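PDB 6ZRY: DMATS type aromatic prenyltransferase, which probably transfers a dimethylallyl group to carbon 6 of the indole ring of tryptophan, which it binds inside an ABBA barrel. Local coordinates for residues Arg29-Gly34 with Arg141-Lys146; Phe63-Ala66 with Pro72-Leu75; Arg251-Arg256 with Ile276-Arg281; Asp292-Leu297 with Gly325-Val330. One frame throughout, in Å; residues are numbered along the deposited sequence.

Contact 1 (Arg29-Gly34 with Arg141-Lys146); sequences RNLLAG and RRPEFK
Lys-146 NZ, shared between Asp-201 OD1 and a long 3.7 Å approach to Glu-144 OE2, marks the polar side of a strand whose other side sends Pro-143 and Phe-145 against Leu-31 of helix 26-36. Side chains alternate along an extended strand, so Glu-144 points away from the helix and Phe-145, next along, can reach it; Lys-146 takes no part in the contact with the helix. Leu-31 carries the helical half of the contact alone, its two methyls dividing the work. CD1 lies on the proline ring, 3.7 Å from Pro-143 CB, and CD2 meets the rim of the phenyl ring, 3.8 Å from Phe-145 CZ and close to the ring plane. With CG anti to the carbonyl carbon (chi1 -70°), the fork is aimed so that CD1 faces Pro-143 and CD2 faces Phe-145. A branched leucine suits a place with two apolar neighbours, and the rigid, puckered proline ring offers CB and CG to one methyl. Leu-135 of strand 131-138 and Gln-102 of helix 88-106 touch both Leu-31 and Phe-145. In this barrel of strands ringed by helices, the contact fastens an outer helix to the wall by dispersion and exclusion of water, with no hydrogen bond crossing between the segments.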
loop_
_atom_site.group_PDB
_atom_site.type_symbol
_atom_site.label_atom_id
_atom_site.label_comp_id
_atom_site.label_asym_id
_atom_site.label_seq_id
_atom_site.Cartn_x
_atom_site.Cartn_y
_atom_site.Cartn_z
ATOM N N ARG A 29 -16.249 -3.862 8.437
ATOM C CA ARG A 29 -16.036 -3.501 9.862
ATOM C C ARG A 29 -15.667 -4.750 10.661
ATOM O O ARG A 29 -14.835 -4.631 11.579
ATOM C CB ARG A 29 -17.253 -2.791 10.429
ATOM C CG ARG A 29 -17.528 -1.458 9.774
ATOM C CD ARG A 29 -18.856 -0.929 10.246
ATOM N NE ARG A 29 -18.765 -0.545 11.642
ATOM C CZ ARG A 29 -19.780 -0.099 12.369
ATOM N NH1 ARG A 29 -19.580 0.255 13.627
ATOM N NH2 ARG A 29 -20.990 -0.013 11.836
ATOM N N ASN A 30 -16.232 -5.900 10.308
ATOM C CA ASN A 30 -15.875 -7.213 10.922
ATOM C C ASN A 30 -14.422 -7.544 10.582
ATOM O O ASN A 30 -13.706 -8.049 11.457
ATOM C CB ASN A 30 -16.821 -8.332 10.478
ATOM C CG ASN A 30 -18.168 -8.249 11.170
ATOM O OD1 ASN A 30 -18.286 -7.616 12.229
ATOM N ND2 ASN A 30 -19.185 -8.879 10.591
ATOM N N LEU A 31 -13.993 -7.262 9.348
ATOM C CA LEU A 31 -12.638 -7.629 8.903
ATOM C C LEU A 31 -11.634 -6.676 9.560
ATOM O O LEU A 31 -10.610 -7.177 10.020
ATOM C CB LEU A 31 -12.573 -7.637 7.380
ATOM C CG LEU A 31 -13.353 -8.767 6.718
ATOM C CD1 LEU A 31 -13.380 -8.576 5.224
ATOM C CD2 LEU A 31 -12.774 -10.118 7.072
ATOM N N LEU A 32 -11.941 -5.368 9.678
ATOM C CA LEU A 32 -11.028 -4.421 10.357
ATOM C C LEU A 32 -10.806 -4.852 11.815
ATOM O O LEU A 32 -9.632 -4.807 12.271
ATOM C CB LEU A 32 -11.574 -2.996 10.269
ATOM C CG LEU A 32 -10.838 -1.937 11.097
ATOM C CD1 LEU A 32 -9.380 -1.743 10.619
ATOM C CD2 LEU A 32 -11.602 -0.620 11.037
ATOM N N ALA A 33 -11.870 -5.202 12.555
ATOM C CA ALA A 33 -11.761 -5.700 13.942
ATOM C C ALA A 33 -10.827 -6.907 13.994
ATOM O O ALA A 33 -9.991 -6.955 14.889
ATOM C CB ALA A 33 -13.140 -6.025 14.510
ATOM N N GLY A 34 -10.957 -7.851 13.058
ATOM C CA GLY A 34 -10.067 -9.034 12.963
ATOM C C GLY A 34 -8.631 -8.616 12.729
ATOM O O GLY A 34 -7.733 -9.120 13.406
ATOM N N ARG A 141 -19.256 -6.086 -4.778
ATOM C CA ARG A 141 -18.266 -7.191 -4.704
ATOM C C ARG A 141 -18.031 -7.596 -3.245
ATOM O O ARG A 141 -18.066 -6.727 -2.367
ATOM C CB ARG A 141 -16.975 -6.808 -5.430
ATOM C CG ARG A 141 -17.205 -6.293 -6.845
ATOM C CD ARG A 141 -16.343 -6.971 -7.897
ATOM N NE ARG A 141 -16.884 -6.767 -9.234
ATOM C CZ ARG A 141 -17.508 -7.709 -9.956
ATOM N N ARG A 142 -17.808 -8.887 -3.020
ATOM C CA ARG A 142 -17.361 -9.440 -1.724
ATOM C C ARG A 142 -15.962 -8.875 -1.459
ATOM O O ARG A 142 -15.229 -8.620 -2.411
ATOM C CB ARG A 142 -17.343 -10.973 -1.799
ATOM N N PRO A 143 -15.530 -8.672 -0.191
ATOM C CA PRO A 143 -14.147 -8.253 0.071
ATOM C C PRO A 143 -13.107 -9.178 -0.573
ATOM O O PRO A 143 -13.339 -10.364 -0.634
ATOM C CB PRO A 143 -14.025 -8.331 1.589
ATOM C CG PRO A 143 -15.448 -8.147 2.075
ATOM C CD PRO A 143 -16.318 -8.810 1.031
ATOM N N GLU A 144 -12.003 -8.604 -1.041
ATOM C CA GLU A 144 -10.818 -9.327 -1.561
ATOM C C GLU A 144 -9.674 -9.159 -0.567
ATOM O O GLU A 144 -9.584 -8.108 0.079
ATOM C CB GLU A 144 -10.339 -8.786 -2.911
ATOM C CG GLU A 144 -11.391 -8.738 -3.987
ATOM C CD GLU A 144 -10.841 -8.351 -5.361
ATOM O OE1 GLU A 144 -11.636 -8.303 -6.314
ATOM O OE2 GLU A 144 -9.624 -8.110 -5.475
ATOM N N PHE A 145 -8.820 -10.151 -0.471
ATOM C CA PHE A 145 -7.636 -10.120 0.393
ATOM C C PHE A 145 -6.390 -10.094 -0.482
ATOM O O PHE A 145 -6.313 -10.859 -1.460
ATOM C CB PHE A 145 -7.660 -11.323 1.321
ATOM C CG PHE A 145 -8.873 -11.382 2.228
ATOM C CD1 PHE A 145 -10.054 -11.973 1.811
ATOM C CD2 PHE A 145 -8.830 -10.836 3.502
ATOM C CE1 PHE A 145 -11.162 -12.035 2.654
ATOM C CE2 PHE A 145 -9.941 -10.889 4.344
ATOM C CZ PHE A 145 -11.106 -11.495 3.919
ATOM N N LYS A 146 -5.419 -9.268 -0.104
ATOM C CA LYS A 146 -4.068 -9.265 -0.721
ATOM C C LYS A 146 -3.051 -9.391 0.386
ATOM O O LYS A 146 -3.269 -8.830 1.466
ATOM C CB LYS A 146 -3.791 -7.988 -1.516
ATOM C CG LYS A 146 -4.955 -7.457 -2.322
ATOM C CD LYS A 146 -5.251 -8.251 -3.542
ATOM C CE LYS A 146 -6.241 -7.549 -4.466
ATOM N NZ LYS A 146 -5.915 -7.791 -5.890
#

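Contact 2 (Phe63-Ala66 with Pro72-Leu75); sequences FSIA and PPTL
Ile-65 and Pro-73 run alongside each other in the same direction, from neighbouring strands of the hairpin 61-68/71-79. Ile-65 CG1, anti to its own N (chi1 179°), extends along the proline and comes within 3.8 Å of Pro-73 CB; CD1 continues beside the same carbon. Leu-75 shares this face, paired with Ile-65 at a non-hydrogen-bonded position, but its branch swings over the neighbouring backbone, and CD1 rests 3.4 Å from Ser-64 O. Leu-14 and Leu-17 of helix 6-21 cover Leu-75, so large aliphatic groups suit this side. Ala-66 and Thr-74 point to the other face, where their CB atoms stand 4.1 Å apart. The pair is hydrogen-bonded: Ala-66 N gives to Thr-74 O at 2.9 Å, nearly straight at 171°, and Thr-74 N returns a bond to Ala-66 O at 2.9 Å. Both donors lie in the carbonyl planes. Small or hydroxylated residues suit this second face: Thr-74 OG1 bonds Asn-68 ND2, and Ser-64 OG bonds Arg-76 NE. Pro-73 has no N-H to give, but Pro-73 CA makes a CA-H...O contact with Ala-66 O at 3.2 Å. Backbone bonds thus set the register, while one face is apolar and the other more polar.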
loop_
_atom_site.group_PDB
_atom_site.type_symbol
_atom_site.label_atom_id
_atom_site.label_comp_id
_atom_site.label_asym_id
_atom_site.label_seq_id
_atom_site.Cartn_x
_atom_site.Cartn_y
_atom_site.Cartn_z
ATOM N N PHE A 63 -5.901 3.724 5.294
ATOM C CA PHE A 63 -7.039 3.668 4.371
ATOM C C PHE A 63 -6.586 4.172 3.012
ATOM O O PHE A 63 -5.623 4.912 2.955
ATOM C CB PHE A 63 -8.181 4.538 4.882
ATOM C CG PHE A 63 -8.706 4.146 6.240
ATOM C CD1 PHE A 63 -9.434 2.976 6.402
ATOM C CD2 PHE A 63 -8.441 4.928 7.354
ATOM C CE1 PHE A 63 -9.928 2.605 7.654
ATOM C CE2 PHE A 63 -8.931 4.562 8.600
ATOM C CZ PHE A 63 -9.670 3.399 8.751
ATOM N N SER A 64 -7.285 3.791 1.959
ATOM C CA SER A 64 -7.139 4.433 0.638
ATOM C C SER A 64 -8.425 4.332 -0.133
ATOM O O SER A 64 -9.240 3.399 0.144
ATOM C CB SER A 64 -5.965 3.844 -0.147
ATOM O OG SER A 64 -6.124 2.455 -0.373
ATOM N N ILE A 65 -8.616 5.269 -1.045
ATOM C CA ILE A 65 -9.751 5.291 -1.969
ATOM C C ILE A 65 -9.191 5.421 -3.391
ATOM O O ILE A 65 -8.379 6.291 -3.631
ATOM C CB ILE A 65 -10.780 6.352 -1.556
ATOM C CG1 ILE A 65 -11.952 6.381 -2.526
ATOM C CG2 ILE A 65 -10.163 7.709 -1.337
ATOM C CD1 ILE A 65 -13.225 6.928 -1.898
ATOM N N ALA A 66 -9.558 4.476 -4.226
ATOM C CA ALA A 66 -9.141 4.364 -5.632
ATOM C C ALA A 66 -10.296 4.806 -6.507
ATOM O O ALA A 66 -11.347 4.176 -6.452
ATOM C CB ALA A 66 -8.699 2.952 -5.935
ATOM N N PRO A 72 -17.472 2.506 -9.529
ATOM C CA PRO A 72 -17.518 3.250 -8.271
ATOM C C PRO A 72 -16.159 3.149 -7.578
ATOM O O PRO A 72 -15.385 2.276 -7.910
ATOM C CB PRO A 72 -18.630 2.573 -7.464
ATOM C CG PRO A 72 -19.454 1.838 -8.517
ATOM C CD PRO A 72 -18.471 1.440 -9.588
ATOM N N PRO A 73 -15.804 4.036 -6.634
ATOM C CA PRO A 73 -14.488 3.965 -5.994
ATOM C C PRO A 73 -14.277 2.680 -5.178
ATOM O O PRO A 73 -15.209 2.166 -4.620
ATOM C CB PRO A 73 -14.442 5.194 -5.072
ATOM C CG PRO A 73 -15.507 6.118 -5.646
ATOM C CD PRO A 73 -16.583 5.182 -6.167
ATOM N N THR A 74 -13.039 2.223 -5.126
ATOM C CA THR A 74 -12.610 1.055 -4.356
ATOM C C THR A 74 -11.998 1.544 -3.033
ATOM O O THR A 74 -11.090 2.351 -3.071
ATOM C CB THR A 74 -11.649 0.190 -5.159
ATOM O OG1 THR A 74 -12.300 -0.252 -6.353
ATOM C CG2 THR A 74 -11.171 -1.011 -4.380
ATOM N N LEU A 75 -12.464 1.017 -1.916
ATOM C CA LEU A 75 -11.919 1.349 -0.573
ATOM C C LEU A 75 -10.994 0.206 -0.161
ATOM O O LEU A 75 -11.355 -0.963 -0.369
ATOM C CB LEU A 75 -13.131 1.550 0.343
ATOM C CG LEU A 75 -12.925 1.760 1.832
ATOM C CD1 LEU A 75 -11.999 2.930 2.123
ATOM C CD2 LEU A 75 -14.286 1.984 2.485
#

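Contact 3 (Arg251-Arg256 with Ile276-Arg281); sequences RRFDGR and IYVPIR. With TRP (tryptophan), chain C.
The carboxylate end of the tryptophan pocket is backed by two crossed arginines, Arg-256 from the turn after strand 252-253 and Arg-281 from the 3-10 segment after strand 273-278. The side chains meet at about a right angle, but their guanidinium planes are only 17° apart. Arg-256 CD sits over the centre of the Arg-281 guanidinium, 3.4 Å above its plane, and the two NE atoms approach to 3.4 Å without bonding, both being donors. Asp-56 pays for this closeness: its OD2 makes salt bridges to Arg-281 NE and Arg-256 NH2, probably balancing much of the charge. Arg-281 then offers its edge to the ligand, NH2 giving a bond of 3.0 Å and 162° to OXT of the bound tryptophan, while NH1 bonds Ala-328 O. Its CG stands between the backbone N and carbonyl carbon (chi1 66°), from where an extended chain runs to the pocket. A leucine in its place would probably leave the ligand carboxylate without this partner and Asp-56 with one mate fewer. Farther back, Arg-256 CB packs 3.6 Å from Pro-279 CG; the proline centres an inverse gamma turn that carries the chain out of the strand. Phe-253 CE2 rests 4.1 Å from Val-278 CG1, apolar groups suited to a buried seam. Around them, Phe-253 touches Cys-243 and Val-278 touches Ala-246 of helix 236-247, both also meet Leu-258 of strand 258-265, and Arg-281 lies against His-329 of strand 327-333.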
loop_
_atom_site.group_PDB
_atom_site.type_symbol
_atom_site.label_atom_id
_atom_site.label_comp_id
_atom_site.label_asym_id
_atom_site.label_seq_id
_atom_site.Cartn_x
_atom_site.Cartn_y
_atom_site.Cartn_z
ATOM N N ARG A 251 11.878 17.809 -8.768
ATOM C CA ARG A 251 12.393 16.807 -9.753
ATOM C C ARG A 251 13.204 15.728 -9.030
ATOM O O ARG A 251 13.251 14.599 -9.540
ATOM C CB ARG A 251 13.286 17.461 -10.814
ATOM C CG ARG A 251 12.557 18.362 -11.810
ATOM C CD ARG A 251 13.442 18.661 -13.017
ATOM N NE ARG A 251 13.912 17.398 -13.592
ATOM C CZ ARG A 251 13.278 16.694 -14.531
ATOM N NH1 ARG A 251 12.145 17.140 -15.060
ATOM N NH2 ARG A 251 13.785 15.536 -14.939
ATOM N N ARG A 252 13.893 16.099 -7.946
ATOM C CA ARG A 252 14.630 15.180 -7.051
ATOM C C ARG A 252 13.764 14.946 -5.833
ATOM O O ARG A 252 13.563 15.887 -5.095
ATOM C CB ARG A 252 15.936 15.774 -6.521
ATOM C CG ARG A 252 16.979 16.071 -7.572
ATOM C CD ARG A 252 18.398 16.186 -6.999
ATOM N NE ARG A 252 18.752 15.223 -5.928
ATOM C CZ ARG A 252 18.733 13.873 -6.027
ATOM N NH1 ARG A 252 18.336 13.268 -7.134
ATOM N NH2 ARG A 252 19.094 13.133 -4.994
ATOM N N PHE A 253 13.283 13.743 -5.640
ATOM C CA PHE A 253 12.454 13.386 -4.470
ATOM C C PHE A 253 13.427 12.922 -3.378
ATOM O O PHE A 253 13.590 11.714 -3.164
ATOM C CB PHE A 253 11.343 12.446 -4.926
ATOM C CG PHE A 253 10.276 13.131 -5.760
ATOM C CD1 PHE A 253 10.503 13.486 -7.084
ATOM C CD2 PHE A 253 9.043 13.451 -5.203
ATOM C CE1 PHE A 253 9.517 14.118 -7.829
ATOM C CE2 PHE A 253 8.052 14.069 -5.960
ATOM C CZ PHE A 253 8.296 14.412 -7.266
ATOM N N ASP A 254 14.073 13.903 -2.733
ATOM C CA ASP A 254 15.105 13.720 -1.676
ATOM C C ASP A 254 14.470 13.692 -0.286
ATOM O O ASP A 254 15.206 13.426 0.675
ATOM C CB ASP A 254 16.168 14.813 -1.746
ATOM C CG ASP A 254 17.129 14.598 -2.885
ATOM O OD1 ASP A 254 17.204 13.433 -3.386
ATOM O OD2 ASP A 254 17.796 15.587 -3.275
ATOM N N GLY A 255 13.168 13.949 -0.179
ATOM C CA GLY A 255 12.395 13.634 1.034
ATOM C C GLY A 255 12.030 12.169 1.047
ATOM O O GLY A 255 12.899 11.338 0.748
ATOM N N ARG A 256 10.783 11.846 1.352
ATOM C CA ARG A 256 10.299 10.463 1.289
ATOM C C ARG A 256 10.361 10.024 -0.167
ATOM O O ARG A 256 10.137 10.832 -1.073
ATOM C CB ARG A 256 8.920 10.343 1.912
ATOM C CG ARG A 256 8.937 10.577 3.408
ATOM C CD ARG A 256 7.598 10.266 4.023
ATOM N NE ARG A 256 7.495 10.713 5.399
ATOM C CZ ARG A 256 7.894 10.025 6.474
ATOM N NH1 ARG A 256 8.454 8.829 6.349
ATOM N NH2 ARG A 256 7.742 10.557 7.676
ATOM N N ILE A 276 2.900 4.536 -9.956
ATOM C CA ILE A 276 3.840 5.455 -9.279
ATOM C C ILE A 276 3.131 5.972 -8.021
ATOM O O ILE A 276 1.929 6.340 -8.110
ATOM C CB ILE A 276 4.316 6.580 -10.234
ATOM C CG1 ILE A 276 5.284 7.547 -9.556
ATOM C CG2 ILE A 276 3.168 7.347 -10.872
ATOM C CD1 ILE A 276 6.601 6.968 -9.203
ATOM N N TYR A 277 3.820 5.941 -6.899
ATOM C CA TYR A 277 3.304 6.359 -5.584
ATOM C C TYR A 277 4.141 7.513 -5.107
ATOM O O TYR A 277 5.327 7.347 -4.829
ATOM C CB TYR A 277 3.313 5.206 -4.572
ATOM C CG TYR A 277 2.661 3.933 -5.046
ATOM C CD1 TYR A 277 3.334 3.079 -5.910
ATOM C CD2 TYR A 277 1.402 3.558 -4.629
ATOM C CE1 TYR A 277 2.753 1.926 -6.389
ATOM C CE2 TYR A 277 0.809 2.388 -5.072
ATOM C CZ TYR A 277 1.490 1.566 -5.957
ATOM O OH TYR A 277 0.935 0.401 -6.413
ATOM N N VAL A 278 3.545 8.700 -5.069
ATOM C CA VAL A 278 4.210 9.895 -4.540
ATOM C C VAL A 278 3.819 10.047 -3.074
ATOM O O VAL A 278 2.623 10.227 -2.764
ATOM C CB VAL A 278 3.839 11.152 -5.342
ATOM C CG1 VAL A 278 4.506 12.387 -4.780
ATOM C CG2 VAL A 278 4.168 10.982 -6.824
ATOM N N PRO A 279 4.808 10.104 -2.154
ATOM C CA PRO A 279 4.540 10.366 -0.733
ATOM C C PRO A 279 4.381 11.877 -0.531
ATOM O O PRO A 279 5.260 12.553 0.051
ATOM C CB PRO A 279 5.769 9.783 -0.065
ATOM C CG PRO A 279 6.879 10.095 -1.056
ATOM C CD PRO A 279 6.246 9.904 -2.409
ATOM N N ILE A 280 3.225 12.350 -0.972
ATOM C CA ILE A 280 2.884 13.789 -1.117
ATOM C C ILE A 280 3.046 14.508 0.211
ATOM O O ILE A 280 3.434 15.668 0.186
ATOM C CB ILE A 280 1.490 13.939 -1.720
ATOM C CG1 ILE A 280 1.172 15.420 -1.978
ATOM C CG2 ILE A 280 0.435 13.262 -0.876
ATOM C CD1 ILE A 280 0.098 15.645 -2.963
ATOM N N ARG A 281 2.827 13.828 1.351
ATOM C CA ARG A 281 2.956 14.433 2.703
ATOM C C ARG A 281 4.349 15.031 2.894
ATOM O O ARG A 281 4.495 15.947 3.733
ATOM C CB ARG A 281 2.704 13.404 3.807
ATOM C CG ARG A 281 3.748 12.284 3.888
ATOM C CD ARG A 281 3.247 11.296 4.914
ATOM N NE ARG A 281 4.095 10.189 5.267
ATOM C CZ ARG A 281 4.350 9.118 4.517
ATOM N NH1 ARG A 281 3.891 8.998 3.289
ATOM N NH2 ARG A 281 5.086 8.137 5.025
HETATM N N TRP C . 4.028 4.070 5.747
HETATM C CA TRP C . 5.008 3.307 4.898
HETATM C C TRP C . 5.698 4.267 3.926
HETATM O O TRP C . 6.706 3.886 3.304
HETATM C CB TRP C . 4.323 2.141 4.160
HETATM C CG TRP C . 3.262 2.546 3.186
HETATM C CD1 TRP C . 1.951 2.828 3.460
HETATM C CD2 TRP C . 3.415 2.704 1.763
HETATM N NE1 TRP C . 1.286 3.157 2.306
HETATM C CE2 TRP C . 2.151 3.078 1.248
HETATM C CE3 TRP C . 4.487 2.551 0.871
HETATM C CZ2 TRP C . 1.941 3.323 -0.111
HETATM C CZ3 TRP C . 4.276 2.791 -0.470
HETATM C CH2 TRP C . 3.019 3.164 -0.952
HETATM O OXT TRP C . 5.263 5.428 3.759
#

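Contact 4 (Asp292-Leu297 with Gly325-Val330); sequences DRVAAL and GLIAHV. With TRP (tryptophan), chain C.
Ile-327 begins the contact with helix 287-300 by setting its CG2 methyl 4.1 Å from Val-294 CG2. Its backbone N is bonded to OD1 of Asp-287, whose OD2 takes the N-H of Leu-326, so one carboxylate at the start of the helix holds the entry to the strand. The small Ala-328 follows, its side chain touching Ser-346 of strand 341-346. Here the strand is part of the curled antiparallel sheet of the ABBA barrel, with helices packed outside and the ligand within. Simple alternation is interrupted at Ala-328, whose backbone angles are helical; Ala-328 and His-329 both bond Tyr-344, consistent with a beta bulge, which lets Ile-327 face the helix and His-329 the ligand. His-329 turns inward and lays one ring face on the indole of the bound tryptophan. TRP CZ2 lies 3.5 Å above the centre of the imidazole, and His-329 NE2 comes within 3.2 Å of TRP CE2. The ligand carboxylate reaches the same ring in its plane, with OXT 3.3 Å from His-329 CE1. A flat, polar ring suits a place that must cover an aromatic face and border a carboxylate. An alanine here would probably uncover that face of the indole and leave the ligand freer to shift. Val-330 points outward again, its side chain and that of Val-294 passing one another, each heading toward the other's backbone. Val-330 CG2 stands anti to its own N, which turns it to the helix, 4.1 Å from Val-294 CG2. Phe-242 and Ala-246 of helix 236-247 lie against Val-330, and Val-343 touches Val-294 and Ile-327.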
loop_
_atom_site.group_PDB
_atom_site.type_symbol
_atom_site.label_atom_id
_atom_site.label_comp_id
_atom_site.label_asym_id
_atom_site.label_seq_id
_atom_site.Cartn_x
_atom_site.Cartn_y
_atom_site.Cartn_z
ATOM N N ASP A 292 -5.492 20.037 -2.411
ATOM C CA ASP A 292 -5.575 20.905 -3.622
ATOM C C ASP A 292 -4.828 20.254 -4.784
ATOM O O ASP A 292 -5.358 20.307 -5.893
ATOM C CB ASP A 292 -5.133 22.328 -3.299
ATOM C CG ASP A 292 -6.120 23.055 -2.385
ATOM O OD1 ASP A 292 -7.300 22.566 -2.237
ATOM O OD2 ASP A 292 -5.740 24.078 -1.832
ATOM N N ARG A 293 -3.668 19.641 -4.547
ATOM C CA ARG A 293 -2.890 18.987 -5.613
ATOM C C ARG A 293 -3.627 17.757 -6.095
ATOM O O ARG A 293 -3.688 17.533 -7.292
ATOM C CB ARG A 293 -1.499 18.612 -5.127
ATOM C CG ARG A 293 -0.660 19.808 -4.753
ATOM C CD ARG A 293 0.772 19.427 -4.592
ATOM N NE ARG A 293 1.590 20.535 -4.145
ATOM C CZ ARG A 293 2.825 20.412 -3.649
ATOM N NH1 ARG A 293 3.394 19.221 -3.507
ATOM N NH2 ARG A 293 3.454 21.478 -3.211
ATOM N N VAL A 294 -4.129 16.952 -5.180
ATOM C CA VAL A 294 -4.817 15.703 -5.535
ATOM C C VAL A 294 -6.090 16.050 -6.289
ATOM O O VAL A 294 -6.356 15.423 -7.270
ATOM C CB VAL A 294 -5.095 14.841 -4.298
ATOM C CG1 VAL A 294 -5.946 13.633 -4.662
ATOM C CG2 VAL A 294 -3.793 14.415 -3.628
ATOM N N ALA A 295 -6.838 17.059 -5.839
ATOM C CA ALA A 295 -8.026 17.552 -6.569
ATOM C C ALA A 295 -7.655 17.965 -7.999
ATOM O O ALA A 295 -8.415 17.611 -8.945
ATOM C CB ALA A 295 -8.661 18.677 -5.801
ATOM N N ALA A 296 -6.544 18.652 -8.192
ATOM C CA ALA A 296 -6.082 19.052 -9.552
ATOM C C ALA A 296 -5.856 17.803 -10.405
ATOM O O ALA A 296 -6.206 17.794 -11.624
ATOM C CB ALA A 296 -4.844 19.910 -9.454
ATOM N N LEU A 297 -5.267 16.762 -9.820
ATOM C CA LEU A 297 -4.978 15.528 -10.564
ATOM C C LEU A 297 -6.292 14.846 -10.903
ATOM O O LEU A 297 -6.447 14.446 -12.049
ATOM C CB LEU A 297 -4.051 14.637 -9.746
ATOM C CG LEU A 297 -2.614 15.145 -9.668
ATOM C CD1 LEU A 297 -1.821 14.418 -8.614
ATOM C CD2 LEU A 297 -1.926 15.034 -11.008
ATOM N N GLY A 325 0.165 14.997 6.377
ATOM C CA GLY A 325 0.261 13.525 6.452
ATOM C C GLY A 325 -1.095 12.821 6.515
ATOM O O GLY A 325 -1.092 11.588 6.514
ATOM N N LEU A 326 -2.223 13.542 6.600
ATOM C CA LEU A 326 -3.540 12.894 6.402
ATOM C C LEU A 326 -3.527 12.266 5.017
ATOM O O LEU A 326 -3.792 11.063 4.900
ATOM C CB LEU A 326 -4.701 13.890 6.523
ATOM C CG LEU A 326 -6.042 13.329 6.062
ATOM C CD1 LEU A 326 -6.498 12.188 6.943
ATOM C CD2 LEU A 326 -7.088 14.409 5.993
ATOM N N ILE A 327 -3.197 13.057 3.999
ATOM C CA ILE A 327 -2.996 12.529 2.631
ATOM C C ILE A 327 -1.545 12.038 2.566
ATOM O O ILE A 327 -0.646 12.842 2.390
ATOM C CB ILE A 327 -3.348 13.572 1.558
ATOM C CG1 ILE A 327 -4.755 14.130 1.779
ATOM C CG2 ILE A 327 -3.188 12.962 0.170
ATOM C CD1 ILE A 327 -5.145 15.227 0.826
ATOM N N ALA A 328 -1.346 10.747 2.792
ATOM C CA ALA A 328 -0.018 10.164 3.009
ATOM C C ALA A 328 0.704 9.962 1.665
ATOM O O ALA A 328 1.934 10.170 1.584
ATOM C CB ALA A 328 -0.174 8.846 3.736
ATOM N N HIS A 329 -0.040 9.515 0.689
ATOM C CA HIS A 329 0.426 9.183 -0.671
ATOM C C HIS A 329 -0.664 9.520 -1.684
ATOM O O HIS A 329 -1.863 9.551 -1.323
ATOM C CB HIS A 329 0.775 7.708 -0.826
ATOM C CG HIS A 329 1.687 7.149 0.195
ATOM N ND1 HIS A 329 3.028 7.030 -0.026
ATOM C CD2 HIS A 329 1.455 6.626 1.420
ATOM C CE1 HIS A 329 3.600 6.452 1.038
ATOM N NE2 HIS A 329 2.658 6.211 1.940
ATOM N N VAL A 330 -0.262 9.713 -2.927
ATOM C CA VAL A 330 -1.201 9.676 -4.067
ATOM C C VAL A 330 -0.524 8.901 -5.181
ATOM O O VAL A 330 0.718 9.028 -5.323
ATOM C CB VAL A 330 -1.630 11.093 -4.516
ATOM C CG1 VAL A 330 -0.462 11.900 -5.009
ATOM C CG2 VAL A 330 -2.733 11.012 -5.569
HETATM N N TRP C . 4.028 4.070 5.747
HETATM C CA TRP C . 5.008 3.307 4.898
HETATM C C TRP C . 5.698 4.267 3.926
HETATM O O TRP C . 6.706 3.886 3.304
HETATM C CB TRP C . 4.323 2.141 4.160
HETATM C CG TRP C . 3.262 2.546 3.186
HETATM C CD1 TRP C . 1.951 2.828 3.460
HETATM C CD2 TRP C . 3.415 2.704 1.763
HETATM N NE1 TRP C . 1.286 3.157 2.306
HETATM C CE2 TRP C . 2.151 3.078 1.248
HETATM C CE3 TRP C . 4.487 2.551 0.871
HETATM C CZ2 TRP C . 1.941 3.323 -0.111
HETATM C CZ3 TRP C . 4.276 2.791 -0.470
HETATM C CH2 TRP C . 3.019 3.164 -0.952
HETATM O OXT TRP C . 5.263 5.428 3.759
#

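How the contacts relate
All four contacts reach one curled antiparallel sheet, yet they use it differently. Contacts 1 and 4 each pack a helix on the outside of a strand, wholly through apolar side chains; their centres are about 25 Å apart. Contact 2 lies within the sheet and alone relies on backbone bonds between its segments. The touching residues of contact 4 are all buried, as are those of contacts 1 and 2 apart from the partly exposed Pro-143 and Pro-73; contact 3, the charged one, includes the exposed Arg-256. Contacts 3 and 4 touch through neighbouring strands 273-278 and 327-333 and both reach the bound tryptophan, whereas contacts 1 and 2 shape the barrel wall away from it.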